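Local atomic coordinates of cell division control protein 45 cdc45 putative (Entamoeba histolytica, PDB entry 6CC2), a protein that probably acts as a core subunit of the replicative helicase complex, working with MCM and GINS proteins to unwind DNA at replication forks. Residues L15-G19 with H78-F82; I25-V29 with V67-T71; A55-N59 with W374-W379; A86-D90 with V171-G175; F102-I106 with N121-I125. All coordinates share one frame; numbering follows the deposited sequence.

Interaction 1 (L15-G19 with H78-F82)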
# COMPACT_ATOMS: atom_id res chain seq x y z
N LEU A 15 -15.67 -4.53 25.36
CA LEU A 15 -14.22 -4.65 25.50
C LEU A 15 -13.79 -4.35 26.92
O LEU A 15 -13.02 -5.10 27.53
CB LEU A 15 -13.53 -3.70 24.52
CG LEU A 15 -13.81 -3.86 23.04
CD1 LEU A 15 -13.06 -2.76 22.29
CD2 LEU A 15 -13.37 -5.22 22.51
N ARG A 16 -14.28 -3.24 27.48
CA ARG A 16 -13.93 -2.87 28.85
C ARG A 16 -14.35 -3.95 29.85
O ARG A 16 -13.57 -4.33 30.72
CB ARG A 16 -14.57 -1.53 29.21
CG ARG A 16 -13.84 -0.32 28.67
CD ARG A 16 -14.45 0.98 29.21
NE ARG A 16 -15.66 1.37 28.47
CZ ARG A 16 -15.78 2.48 27.73
NH1 ARG A 16 -14.77 3.34 27.63
NH2 ARG A 16 -16.91 2.72 27.10
N ASN A 17 -15.59 -4.43 29.74
CA ASN A 17 -16.07 -5.43 30.69
C ASN A 17 -15.27 -6.72 30.60
O ASN A 17 -14.92 -7.32 31.63
CB ASN A 17 -17.55 -5.71 30.45
CG ASN A 17 -18.44 -4.60 30.95
OD1 ASN A 17 -17.99 -3.74 31.71
ND2 ASN A 17 -19.70 -4.60 30.53
N ARG A 18 -14.97 -7.17 29.39
CA ARG A 18 -14.19 -8.40 29.24
C ARG A 18 -12.73 -8.16 29.61
O ARG A 18 -12.05 -9.09 30.05
CB ARG A 18 -14.33 -8.94 27.82
CG ARG A 18 -15.78 -9.32 27.48
CD ARG A 18 -15.87 -10.06 26.14
NE ARG A 18 -15.46 -9.28 24.98
CZ ARG A 18 -16.26 -8.46 24.29
NH1 ARG A 18 -15.77 -7.82 23.23
NH2 ARG A 18 -17.53 -8.27 24.66
N GLY A 19 -12.25 -6.92 29.46
CA GLY A 19 -10.87 -6.62 29.83
C GLY A 19 -10.62 -6.65 31.32
O GLY A 19 -9.47 -6.82 31.74
N HIS A 78 -10.30 -12.79 24.22
CA HIS A 78 -11.75 -12.72 24.24
C HIS A 78 -12.33 -12.06 23.00
O HIS A 78 -13.51 -12.27 22.70
CB HIS A 78 -12.24 -11.95 25.48
CG HIS A 78 -11.82 -10.50 25.52
ND1 HIS A 78 -12.58 -9.49 24.96
CD2 HIS A 78 -10.74 -9.90 26.06
CE1 HIS A 78 -11.98 -8.33 25.16
NE2 HIS A 78 -10.87 -8.55 25.83
N THR A 79 -11.54 -11.28 22.27
CA THR A 79 -12.01 -10.53 21.13
C THR A 79 -10.91 -10.56 20.07
O THR A 79 -9.72 -10.47 20.42
CB THR A 79 -12.32 -9.08 21.49
OG1 THR A 79 -13.30 -9.01 22.51
CG2 THR A 79 -12.83 -8.32 20.29
N VAL A 80 -11.30 -10.67 18.81
CA VAL A 80 -10.36 -10.52 17.70
C VAL A 80 -10.88 -9.45 16.76
O VAL A 80 -12.09 -9.33 16.53
CB VAL A 80 -10.14 -11.85 16.93
CG1 VAL A 80 -9.59 -12.88 17.87
CG2 VAL A 80 -11.43 -12.31 16.26
N PHE A 81 -9.95 -8.65 16.24
CA PHE A 81 -10.20 -7.71 15.15
C PHE A 81 -9.41 -8.18 13.94
O PHE A 81 -8.22 -8.49 14.07
CB PHE A 81 -9.75 -6.30 15.52
CG PHE A 81 -10.64 -5.61 16.47
CD1 PHE A 81 -10.54 -5.84 17.84
CD2 PHE A 81 -11.59 -4.70 16.01
CE1 PHE A 81 -11.36 -5.17 18.73
CE2 PHE A 81 -12.42 -4.04 16.91
CZ PHE A 81 -12.31 -4.29 18.26
N PHE A 82 -10.06 -8.24 12.79
CA PHE A 82 -9.41 -8.48 11.51
C PHE A 82 -9.36 -7.15 10.78
O PHE A 82 -10.41 -6.53 10.54
CB PHE A 82 -10.17 -9.53 10.70
CG PHE A 82 -10.27 -10.88 11.38
CD1 PHE A 82 -9.21 -11.39 12.12
CD2 PHE A 82 -11.42 -11.63 11.29
CE1 PHE A 82 -9.29 -12.63 12.74
CE2 PHE A 82 -11.51 -12.87 11.90
CZ PHE A 82 -10.44 -13.38 12.63

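Interaction 2 (I25-V29 with V67-T71)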
# COMPACT_ATOMS: atom_id res chain seq x y z
N ILE A 25 -7.29 -8.69 23.76
CA ILE A 25 -7.77 -8.41 22.41
C ILE A 25 -6.64 -8.74 21.44
O ILE A 25 -5.50 -8.31 21.63
CB ILE A 25 -8.21 -6.94 22.25
CG1 ILE A 25 -9.29 -6.59 23.28
CG2 ILE A 25 -8.70 -6.68 20.85
CD1 ILE A 25 -9.46 -5.09 23.47
N GLN A 26 -6.96 -9.48 20.38
CA GLN A 26 -6.01 -9.87 19.36
C GLN A 26 -6.39 -9.16 18.07
O GLN A 26 -7.54 -9.28 17.61
CB GLN A 26 -6.04 -11.38 19.17
CG GLN A 26 -4.74 -12.01 18.83
CD GLN A 26 -4.88 -13.51 18.71
OE1 GLN A 26 -5.97 -14.01 18.44
NE2 GLN A 26 -3.78 -14.22 18.89
N LEU A 27 -5.45 -8.43 17.48
CA LEU A 27 -5.71 -7.70 16.25
C LEU A 27 -4.85 -8.27 15.13
O LEU A 27 -3.62 -8.22 15.21
CB LEU A 27 -5.43 -6.20 16.43
CG LEU A 27 -6.31 -5.54 17.50
CD1 LEU A 27 -5.55 -5.42 18.81
CD2 LEU A 27 -6.82 -4.20 17.03
N TYR A 28 -5.50 -8.84 14.12
CA TYR A 28 -4.84 -9.42 12.96
C TYR A 28 -4.72 -8.33 11.88
O TYR A 28 -5.72 -7.76 11.46
CB TYR A 28 -5.66 -10.61 12.44
CG TYR A 28 -5.75 -11.79 13.38
CD1 TYR A 28 -6.38 -11.68 14.62
CD2 TYR A 28 -5.23 -13.02 13.02
CE1 TYR A 28 -6.45 -12.77 15.48
CE2 TYR A 28 -5.32 -14.12 13.86
CZ TYR A 28 -5.93 -13.98 15.09
OH TYR A 28 -6.00 -15.07 15.92
N VAL A 29 -3.49 -8.06 11.46
CA VAL A 29 -3.18 -6.89 10.66
C VAL A 29 -2.62 -7.37 9.33
O VAL A 29 -1.57 -8.01 9.29
CB VAL A 29 -2.19 -5.97 11.36
CG1 VAL A 29 -1.99 -4.70 10.56
CG2 VAL A 29 -2.66 -5.65 12.77
N VAL A 67 -3.15 -19.19 13.16
CA VAL A 67 -2.98 -18.51 14.45
C VAL A 67 -4.30 -18.50 15.21
O VAL A 67 -4.33 -18.74 16.43
CB VAL A 67 -2.44 -17.08 14.24
CG1 VAL A 67 -2.45 -16.32 15.57
CG2 VAL A 67 -1.05 -17.12 13.65
N PHE A 68 -5.40 -18.20 14.51
CA PHE A 68 -6.71 -18.22 15.16
C PHE A 68 -6.95 -19.56 15.84
O PHE A 68 -7.29 -19.61 17.03
CB PHE A 68 -7.80 -17.92 14.13
CG PHE A 68 -9.18 -17.74 14.74
CD1 PHE A 68 -9.58 -16.50 15.23
CD2 PHE A 68 -10.08 -18.79 14.79
CE1 PHE A 68 -10.84 -16.33 15.76
CE2 PHE A 68 -11.35 -18.62 15.33
CZ PHE A 68 -11.72 -17.39 15.81
N LYS A 69 -6.71 -20.66 15.13
CA LYS A 69 -6.94 -21.98 15.70
C LYS A 69 -6.04 -22.22 16.91
O LYS A 69 -6.48 -22.78 17.92
CB LYS A 69 -6.73 -23.06 14.65
CG LYS A 69 -7.03 -24.47 15.17
CD LYS A 69 -6.69 -25.53 14.15
CE LYS A 69 -7.10 -26.92 14.65
NZ LYS A 69 -6.65 -28.00 13.74
N GLU A 70 -4.77 -21.82 16.82
CA GLU A 70 -3.85 -21.98 17.94
C GLU A 70 -4.23 -21.11 19.13
O GLU A 70 -3.91 -21.45 20.28
CB GLU A 70 -2.42 -21.67 17.50
CG GLU A 70 -1.39 -21.64 18.63
CD GLU A 70 -1.23 -22.98 19.33
OE1 GLU A 70 -1.38 -24.03 18.65
OE2 GLU A 70 -0.97 -22.99 20.55
N THR A 71 -4.92 -19.99 18.89
CA THR A 71 -5.24 -19.03 19.94
C THR A 71 -6.53 -19.37 20.66
O THR A 71 -6.56 -19.45 21.90
CB THR A 71 -5.36 -17.62 19.33
OG1 THR A 71 -4.11 -17.22 18.77
CG2 THR A 71 -5.80 -16.62 20.40

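Interaction 3 (A55-N59 with W374-W379). With EDO (1,2-ethanediol), chain F.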
# COMPACT_ATOMS: atom_id res chain seq x y z
N ALA A 55 -0.79 -7.76 18.67
CA ALA A 55 -0.86 -7.69 17.22
C ALA A 55 -0.49 -9.04 16.64
O ALA A 55 0.44 -9.70 17.10
CB ALA A 55 0.08 -6.61 16.68
N VAL A 56 -1.19 -9.45 15.60
CA VAL A 56 -0.87 -10.63 14.82
C VAL A 56 -0.73 -10.21 13.36
O VAL A 56 -1.71 -10.11 12.63
CB VAL A 56 -1.95 -11.72 14.97
CG1 VAL A 56 -1.57 -12.95 14.16
CG2 VAL A 56 -2.15 -12.07 16.43
N PRO A 57 0.48 -9.96 12.90
CA PRO A 57 0.66 -9.61 11.47
C PRO A 57 0.43 -10.84 10.60
O PRO A 57 1.11 -11.85 10.76
CB PRO A 57 2.11 -9.12 11.39
CG PRO A 57 2.48 -8.75 12.81
CD PRO A 57 1.74 -9.77 13.66
N VAL A 58 -0.53 -10.76 9.69
CA VAL A 58 -0.87 -11.88 8.81
C VAL A 58 -0.62 -11.49 7.37
O VAL A 58 -0.98 -10.39 6.94
CB VAL A 58 -2.34 -12.34 8.99
CG1 VAL A 58 -2.52 -12.96 10.37
CG2 VAL A 58 -3.31 -11.16 8.76
N ASN A 59 -0.03 -12.43 6.62
CA ASN A 59 0.31 -12.24 5.22
C ASN A 59 -0.64 -12.94 4.26
O ASN A 59 -0.59 -12.66 3.06
CB ASN A 59 1.75 -12.73 4.97
CG ASN A 59 1.98 -14.18 5.41
OD1 ASN A 59 1.48 -14.63 6.45
ND2 ASN A 59 2.78 -14.91 4.64
N TRP A 374 6.82 -9.96 7.31
CA TRP A 374 5.76 -9.08 7.80
C TRP A 374 5.63 -9.12 9.33
O TRP A 374 5.35 -8.09 9.95
CB TRP A 374 4.47 -9.44 7.10
CG TRP A 374 3.23 -8.74 7.58
CD1 TRP A 374 2.05 -9.32 7.91
CD2 TRP A 374 3.05 -7.32 7.75
NE1 TRP A 374 1.14 -8.37 8.26
CE2 TRP A 374 1.73 -7.14 8.20
CE3 TRP A 374 3.87 -6.21 7.57
CZ2 TRP A 374 1.19 -5.86 8.47
CZ3 TRP A 374 3.33 -4.93 7.84
CH2 TRP A 374 2.00 -4.79 8.28
N GLN A 375 5.86 -10.27 9.96
CA GLN A 375 5.77 -10.33 11.41
C GLN A 375 6.70 -9.33 12.08
O GLN A 375 6.35 -8.72 13.10
CB GLN A 375 6.07 -11.75 11.90
CG GLN A 375 4.96 -12.75 11.65
CD GLN A 375 5.25 -14.10 12.30
OE1 GLN A 375 5.23 -15.14 11.63
NE2 GLN A 375 5.53 -14.10 13.59
N GLN A 376 7.90 -9.16 11.54
CA GLN A 376 8.84 -8.18 12.08
C GLN A 376 8.61 -6.79 11.50
O GLN A 376 8.65 -5.79 12.24
CB GLN A 376 10.28 -8.61 11.79
CG GLN A 376 10.64 -9.97 12.36
CD GLN A 376 12.13 -10.23 12.36
OE1 GLN A 376 12.65 -10.89 13.26
NE2 GLN A 376 12.83 -9.72 11.35
N GLN A 377 8.36 -6.69 10.20
CA GLN A 377 8.29 -5.38 9.57
C GLN A 377 7.05 -4.62 10.01
O GLN A 377 7.05 -3.39 10.02
CB GLN A 377 8.31 -5.49 8.04
CG GLN A 377 9.67 -5.96 7.47
CD GLN A 377 10.84 -5.19 8.04
OE1 GLN A 377 11.08 -4.03 7.69
NE2 GLN A 377 11.56 -5.82 8.95
N PHE A 378 5.98 -5.32 10.41
CA PHE A 378 4.84 -4.62 11.01
C PHE A 378 5.29 -3.70 12.14
O PHE A 378 4.86 -2.54 12.21
CB PHE A 378 3.81 -5.61 11.53
CG PHE A 378 2.83 -4.96 12.47
CD1 PHE A 378 1.74 -4.28 11.96
CD2 PHE A 378 3.02 -5.02 13.84
CE1 PHE A 378 0.85 -3.64 12.83
CE2 PHE A 378 2.16 -4.41 14.70
CZ PHE A 378 1.07 -3.72 14.21
N TRP A 379 6.14 -4.19 13.04
CA TRP A 379 6.56 -3.40 14.19
C TRP A 379 7.48 -2.27 13.81
O TRP A 379 7.44 -1.20 14.42
CB TRP A 379 7.20 -4.32 15.24
CG TRP A 379 6.17 -5.13 15.93
CD1 TRP A 379 5.97 -6.47 15.84
CD2 TRP A 379 5.15 -4.64 16.81
NE1 TRP A 379 4.90 -6.85 16.60
CE2 TRP A 379 4.38 -5.75 17.22
CE3 TRP A 379 4.80 -3.37 17.28
CZ2 TRP A 379 3.29 -5.62 18.08
CZ3 TRP A 379 3.73 -3.25 18.15
CH2 TRP A 379 2.99 -4.36 18.54
C1 EDO F . 4.48 -17.03 15.31
O1 EDO F . 4.84 -17.10 16.70
C2 EDO F . 5.64 -17.52 14.46
O2 EDO F . 5.23 -17.62 13.10
O HOH W 1 3.31 -9.33 17.28

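Interaction 4 (A86-D90 with V171-G175)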
# COMPACT_ATOMS: atom_id res chain seq x y z
N ALA A 86 -10.56 -10.20 5.56
CA ALA A 86 -11.60 -11.08 6.05
C ALA A 86 -13.02 -10.64 5.74
O ALA A 86 -13.94 -11.46 5.72
CB ALA A 86 -11.49 -11.27 7.57
N GLY A 87 -13.24 -9.35 5.47
CA GLY A 87 -14.60 -8.88 5.25
C GLY A 87 -15.27 -9.48 4.03
O GLY A 87 -16.49 -9.64 4.00
N SER A 88 -14.50 -9.79 2.99
CA SER A 88 -15.07 -10.25 1.73
C SER A 88 -14.92 -11.76 1.51
O SER A 88 -15.27 -12.25 0.43
CB SER A 88 -14.45 -9.48 0.56
OG SER A 88 -14.83 -8.10 0.67
N ILE A 89 -14.49 -12.51 2.51
CA ILE A 89 -14.46 -13.96 2.42
C ILE A 89 -15.47 -14.54 3.40
O ILE A 89 -15.95 -13.87 4.31
CB ILE A 89 -13.07 -14.53 2.66
CG1 ILE A 89 -12.62 -14.26 4.10
CG2 ILE A 89 -12.07 -13.94 1.68
CD1 ILE A 89 -11.41 -15.08 4.52
N ASP A 90 -15.78 -15.82 3.22
CA ASP A 90 -16.72 -16.54 4.09
C ASP A 90 -15.98 -16.91 5.37
O ASP A 90 -15.38 -17.98 5.47
CB ASP A 90 -17.27 -17.76 3.36
CG ASP A 90 -18.40 -18.43 4.12
OD1 ASP A 90 -18.60 -18.11 5.31
OD2 ASP A 90 -19.10 -19.28 3.52
N VAL A 171 -8.99 -19.32 -1.54
CA VAL A 171 -9.84 -18.51 -0.68
C VAL A 171 -10.54 -17.44 -1.52
O VAL A 171 -10.02 -16.35 -1.71
CB VAL A 171 -9.04 -17.86 0.46
CG1 VAL A 171 -9.97 -17.33 1.53
CG2 VAL A 171 -8.05 -18.85 1.05
N ASP A 172 -11.74 -17.77 -2.02
CA ASP A 172 -12.47 -16.86 -2.88
C ASP A 172 -12.97 -15.65 -2.10
O ASP A 172 -13.47 -15.77 -0.98
CB ASP A 172 -13.65 -17.58 -3.54
CG ASP A 172 -13.21 -18.54 -4.62
OD1 ASP A 172 -12.17 -18.28 -5.26
OD2 ASP A 172 -13.92 -19.55 -4.83
N SER A 173 -12.83 -14.48 -2.70
CA SER A 173 -13.30 -13.23 -2.12
C SER A 173 -14.35 -12.60 -3.01
O SER A 173 -14.28 -12.69 -4.24
CB SER A 173 -12.15 -12.24 -1.91
OG SER A 173 -12.66 -10.94 -1.68
N ASP A 174 -15.35 -11.96 -2.39
CA ASP A 174 -16.34 -11.20 -3.11
C ASP A 174 -15.87 -9.79 -3.44
O ASP A 174 -16.63 -9.01 -4.02
CB ASP A 174 -17.64 -11.12 -2.31
CG ASP A 174 -18.34 -12.46 -2.21
OD1 ASP A 174 -18.21 -13.28 -3.15
OD2 ASP A 174 -19.03 -12.70 -1.20
N GLY A 175 -14.63 -9.45 -3.09
CA GLY A 175 -14.19 -8.07 -3.23
C GLY A 175 -14.17 -7.62 -4.68
O GLY A 175 -13.73 -8.34 -5.58
O HOH W 2 -14.74 -17.20 0.88

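Interaction 5 (F102-I106 with N121-I125)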
# COMPACT_ATOMS: atom_id res chain seq x y z
N PHE A 102 -15.64 -12.82 20.47
CA PHE A 102 -16.17 -11.64 19.78
C PHE A 102 -15.28 -11.35 18.57
O PHE A 102 -14.07 -11.13 18.72
CB PHE A 102 -16.24 -10.45 20.75
CG PHE A 102 -17.30 -10.61 21.80
CD1 PHE A 102 -17.07 -11.39 22.92
CD2 PHE A 102 -18.53 -10.00 21.65
CE1 PHE A 102 -18.06 -11.57 23.88
CE2 PHE A 102 -19.52 -10.16 22.60
CZ PHE A 102 -19.29 -10.95 23.72
N VAL A 103 -15.88 -11.38 17.39
CA VAL A 103 -15.16 -11.25 16.13
C VAL A 103 -15.61 -9.95 15.46
O VAL A 103 -16.79 -9.79 15.14
CB VAL A 103 -15.41 -12.45 15.20
CG1 VAL A 103 -14.74 -12.21 13.84
CG2 VAL A 103 -14.89 -13.73 15.85
N TYR A 104 -14.66 -9.04 15.26
CA TYR A 104 -14.92 -7.77 14.59
C TYR A 104 -14.03 -7.66 13.37
O TYR A 104 -12.87 -8.10 13.38
CB TYR A 104 -14.70 -6.58 15.53
CG TYR A 104 -15.67 -6.59 16.69
CD1 TYR A 104 -17.02 -6.31 16.48
CD2 TYR A 104 -15.26 -6.88 17.98
CE1 TYR A 104 -17.93 -6.34 17.53
CE2 TYR A 104 -16.16 -6.90 19.03
CZ TYR A 104 -17.49 -6.63 18.80
OH TYR A 104 -18.40 -6.65 19.84
N ILE A 105 -14.56 -7.04 12.33
CA ILE A 105 -13.84 -6.86 11.08
C ILE A 105 -13.90 -5.39 10.67
O ILE A 105 -14.98 -4.80 10.59
CB ILE A 105 -14.43 -7.76 9.97
CG1 ILE A 105 -14.28 -9.23 10.36
CG2 ILE A 105 -13.74 -7.46 8.64
CD1 ILE A 105 -14.95 -10.18 9.37
N ILE A 106 -12.72 -4.81 10.43
CA ILE A 106 -12.60 -3.46 9.88
C ILE A 106 -11.82 -3.62 8.58
O ILE A 106 -10.60 -3.76 8.59
CB ILE A 106 -11.90 -2.50 10.83
CG1 ILE A 106 -12.59 -2.44 12.18
CG2 ILE A 106 -11.87 -1.07 10.22
CD1 ILE A 106 -11.86 -1.59 13.22
N ASN A 121 -22.86 -13.22 14.57
CA ASN A 121 -21.66 -13.35 15.39
C ASN A 121 -20.42 -12.76 14.72
O ASN A 121 -19.32 -12.92 15.24
CB ASN A 121 -21.41 -14.83 15.70
CG ASN A 121 -20.76 -15.03 17.05
OD1 ASN A 121 -19.55 -14.87 17.21
ND2 ASN A 121 -21.57 -15.38 18.05
N ILE A 122 -20.58 -12.10 13.58
CA ILE A 122 -19.49 -11.45 12.88
C ILE A 122 -19.83 -9.97 12.80
O ILE A 122 -20.87 -9.59 12.24
CB ILE A 122 -19.27 -12.05 11.48
CG1 ILE A 122 -18.88 -13.52 11.60
CG2 ILE A 122 -18.18 -11.27 10.72
CD1 ILE A 122 -18.85 -14.27 10.29
N GLY A 123 -18.99 -9.14 13.40
CA GLY A 123 -19.23 -7.71 13.45
C GLY A 123 -18.46 -6.95 12.39
O GLY A 123 -17.27 -6.67 12.57
N LEU A 124 -19.11 -6.63 11.27
CA LEU A 124 -18.52 -5.83 10.21
C LEU A 124 -18.66 -4.35 10.55
O LEU A 124 -19.76 -3.80 10.48
CB LEU A 124 -19.19 -6.15 8.87
CG LEU A 124 -19.09 -7.55 8.34
CD1 LEU A 124 -20.18 -7.82 7.31
CD2 LEU A 124 -17.71 -7.77 7.71
N ILE A 125 -17.58 -3.71 10.91
CA ILE A 125 -17.62 -2.35 11.42
C ILE A 125 -17.55 -1.36 10.26
O ILE A 125 -16.65 -1.43 9.41
CB ILE A 125 -16.49 -2.09 12.43
CG1 ILE A 125 -16.64 -3.02 13.62
CG2 ILE A 125 -16.51 -0.63 12.89
CD1 ILE A 125 -15.48 -2.95 14.59
O HOH W 3 -18.76 -11.45 17.77
O HOH W 4 -15.52 -3.75 7.99

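Interaction 1 (L15-G19 with H78-F82)
The imidazole ring of H78 carries R18 on one of its faces: CB of R18 stands 3.6 Å from the ring centroid, 20° off the normal, a CH-pi contact shifted toward the rim. The guanidinium of R18 is used differently. It meets its partners at its edge, with H78 and T79 close to its plane, while the backbone N of L15 lies over one face. The planes of guanidinium and imidazole are inclined by 64°. A bend of the arginine chain at chi3 (-64°) lets NE of R18 reach ND1 of H78, to which it donates at 2.9 Å, tilted from the imidazole plane. NH1 of R18 gives a second bond, 2.8 Å long, to OG1 of T79, to which NE adds only a weak one. As ND1 accepts, a neutral H78 would be expected to keep its proton on NE2. Helix 8-20, which supplies R18, belongs to a beta-alpha-beta crossover of the Rossmann-like parallel sheet: it links strand 2-3 at one border with strand 24-29, passing over the three strands between them, 77-83 among them. F102 of the next strand adds a cation-pi contact to the same guanidinium. Beside the polar group the contact is apolar. The side chains of L15 and T79 cross at about a right angle, CD2 of L15 lying 3.8 Å from OG1 of T79. The same CD2 reaches the edge of the F81 ring, where it lies 4.3 Å from CE1.

Interaction 2 (I25-V29 with V67-T71)
The hydroxyl of T71 takes part in two hydrogen bonds, as acceptor and as donor: OG1 accepts from NE2 of Q26 at 3.0 Å and donates to the backbone O of V67 at 2.8 Å. The first bond is nearly straight (172° at the hydrogen) and lies in the plane of the Q26 amide. The second returns the hydroxyl to its own helix, where V67 O also takes the backbone N-H of T71, so that one carbonyl serves two donors. The other end of the amide is occupied as well. OH of Y28 donates to OE1 of Q26 at 2.7 Å, coming from above the carbonyl plane. With NE2 and OE1 both engaged, the amide has its rotation fixed, and a polar chain runs Y28 to Q26 to T71 to V67, the first three of these residues being buried. Around it the contacts are van der Waals ones. The extended Q26 chain and T71 approach from opposite directions, bringing OE1 of Q26 within 3.3 Å of the T71 methyl CG2. The tyrosine slides past V67, with CE2 of Y28 4.0 Å from V67 CG1, and its hydroxyl arrives at the helix backbone 3.3 Å from CA of F68. Outside the two segments, the Y28 ring meets that of F82 edge-to-face, and V56 of the edge strand fills in beside V67. Helix 61-71 leaves strand 53-57 and leads into strand 77-83, crossing strand 24-29 between them. This is a beta-alpha-beta crossover whose helix is laid nearly antiparallel on a strand, as in Rossmann-like parallel sheets.

Interaction 3 (A55-N59 with W374-W379)
A CH-pi contact between P57 and W374 leads the apolar part of this interface: CB of P57 lies over the five-membered ring, 3.6 Å from its centroid. The indole is presented this way because CG of W374 is anti to its own N (chi1 174°), which swings the ring toward the strand. CB of F378 shares that face of the indole, and CG of P57 lies 3.6 Å from CB of F378, the two side chains crossing at about a right angle. Two residues back along the strand from P57, the methyl of A55 sits in a notch between two aromatic rings, with CE2 of F378 and CZ2 of W379 each 3.6 Å from its CB. Those two rings also meet, F378 CE2 standing over the centre of the W379 indole.

Polar links are few. A water donates to O of A55 and accepts from NE1 of W379, the latter at 3.0 Å. NE1 of W374 is hydrogen-bonded to V29 O on the neighbouring strand. At the solvent-exposed Q375, a 1,2-ethanediol molecule, probably from the crystallisation liquor, donates to OE1 through O2 at 2.9 Å.

Strand 53-57 borders the parallel sheet, and its outward edge, where proline offers no N-H, is covered by a helix from more than 300 residues farther along. Such lateral covering of an edge strand joins the N-terminal Rossmann-like sheet to the later part of the chain.

Interaction 4 (A86-D90 with V171-G175)
S88 and I89 pass S173 and D174 as two loop segments running in opposite directions, brought together to CA separations of 5.1 Å for S88 and D174 and 4.7 Å for I89 and S173. A type I turn from A86 to I89 shapes the first loop, and an ST turn shapes the second. Their one direct hydrogen bond is between backbones: N of D174 donates to O of S88 at 2.8 Å, almost straight at the hydrogen (171°). The same carbonyl receives a CA-H...O contact from S173. A water extends the pairing past I89, accepting from N of D90 and donating to O of D172. D90 itself is the N-cap of helix 91-95.

Side chains then fill the seam. CB of S88 is pressed to 3.2 Å from OG of S173, while the S88 hydroxyl turns to O of P111. I89 meets the other segment through CG2, which lies 3.5 Å from O of D172 and also touches V171; Y61 of helix 61-71 touches both I89 and V171. The contact fastens the connection out of the parallel sheet after strand 77-83 to the piece of chain that resumes after the unmodelled residues 131-170, and N495 holds the latter from the C-terminal part through O of S173. In the ST turn, OG of S173, anti to its backbone N (chi1 165°), curls forward to accept from N of G175 at 2.8 Å.

Interaction 5 (F102-I106 with N121-I125)
Both chi angles of I125 (-61° and 173°) stretch its CG1 branch along the neighbouring strand, and CD1 thereby comes to rest between Y104 and I106, 3.8 Å from CB of the former and 3.8 Å from CG1 of the latter. I105 uses the same rotamer on the other face of the sheet: with CG1 anti to the carbonyl carbon and chi2 at 175°, its CD1 reaches CG2 of I122 at 3.7 Å. L124 lies alongside I105, pointing the same way, and its CD2 touches both CB and CD1 of the isoleucine.

The backbones bind as parallel strands do, one residue of one strand bonding to two of the other. N of G123 donates to O of V103, G123 O accepts from N of I105 at 2.7 Å, and N of I125 donates to I105 O at 2.8 Å. The connection between the strands holds the short strand 109-110 and helix 114-118, consistent with a beta-alpha-beta connection between adjacent parallel strands of the Rossmann-like sheet. Y104 faces G123, whose lack of a side chain leaves room for the tyrosine ring: CD1 lies 4.0 Å from CA of G123, and the carbonyl oxygen of G123 is near the ring plane at the edge. L11 of helix 8-20 packs on Y104 and I125 alike. Waters close both ends, one between N of V103 and O of N121, the other donating to O of I105 and to O of I125, 2.9 Å from each.

In the fold
Four of the five contacts read as sections through one parallel sheet. Interactions 1 and 2, centres about 12 Å apart, are sewn together by backbone bonds between strands 77-83 and 24-29; their helices cover opposite faces. Interaction 5 continues the sheet on one side (centres about 11 Å from interaction 1), where F82 N meets Y104 O at 2.9 Å. Interaction 3 ends it on the other, its centre about 21 Å from that of interaction 5, and joins interaction 2 where L27 O meets V56 N at 2.8 Å. Interaction 4 touches interaction 5 through G87, packed against I105 and L124. The ethanediol at Q375 also lies about 6 Å from the V67 side chain of interaction 2; another is about 4 Å from that of W379.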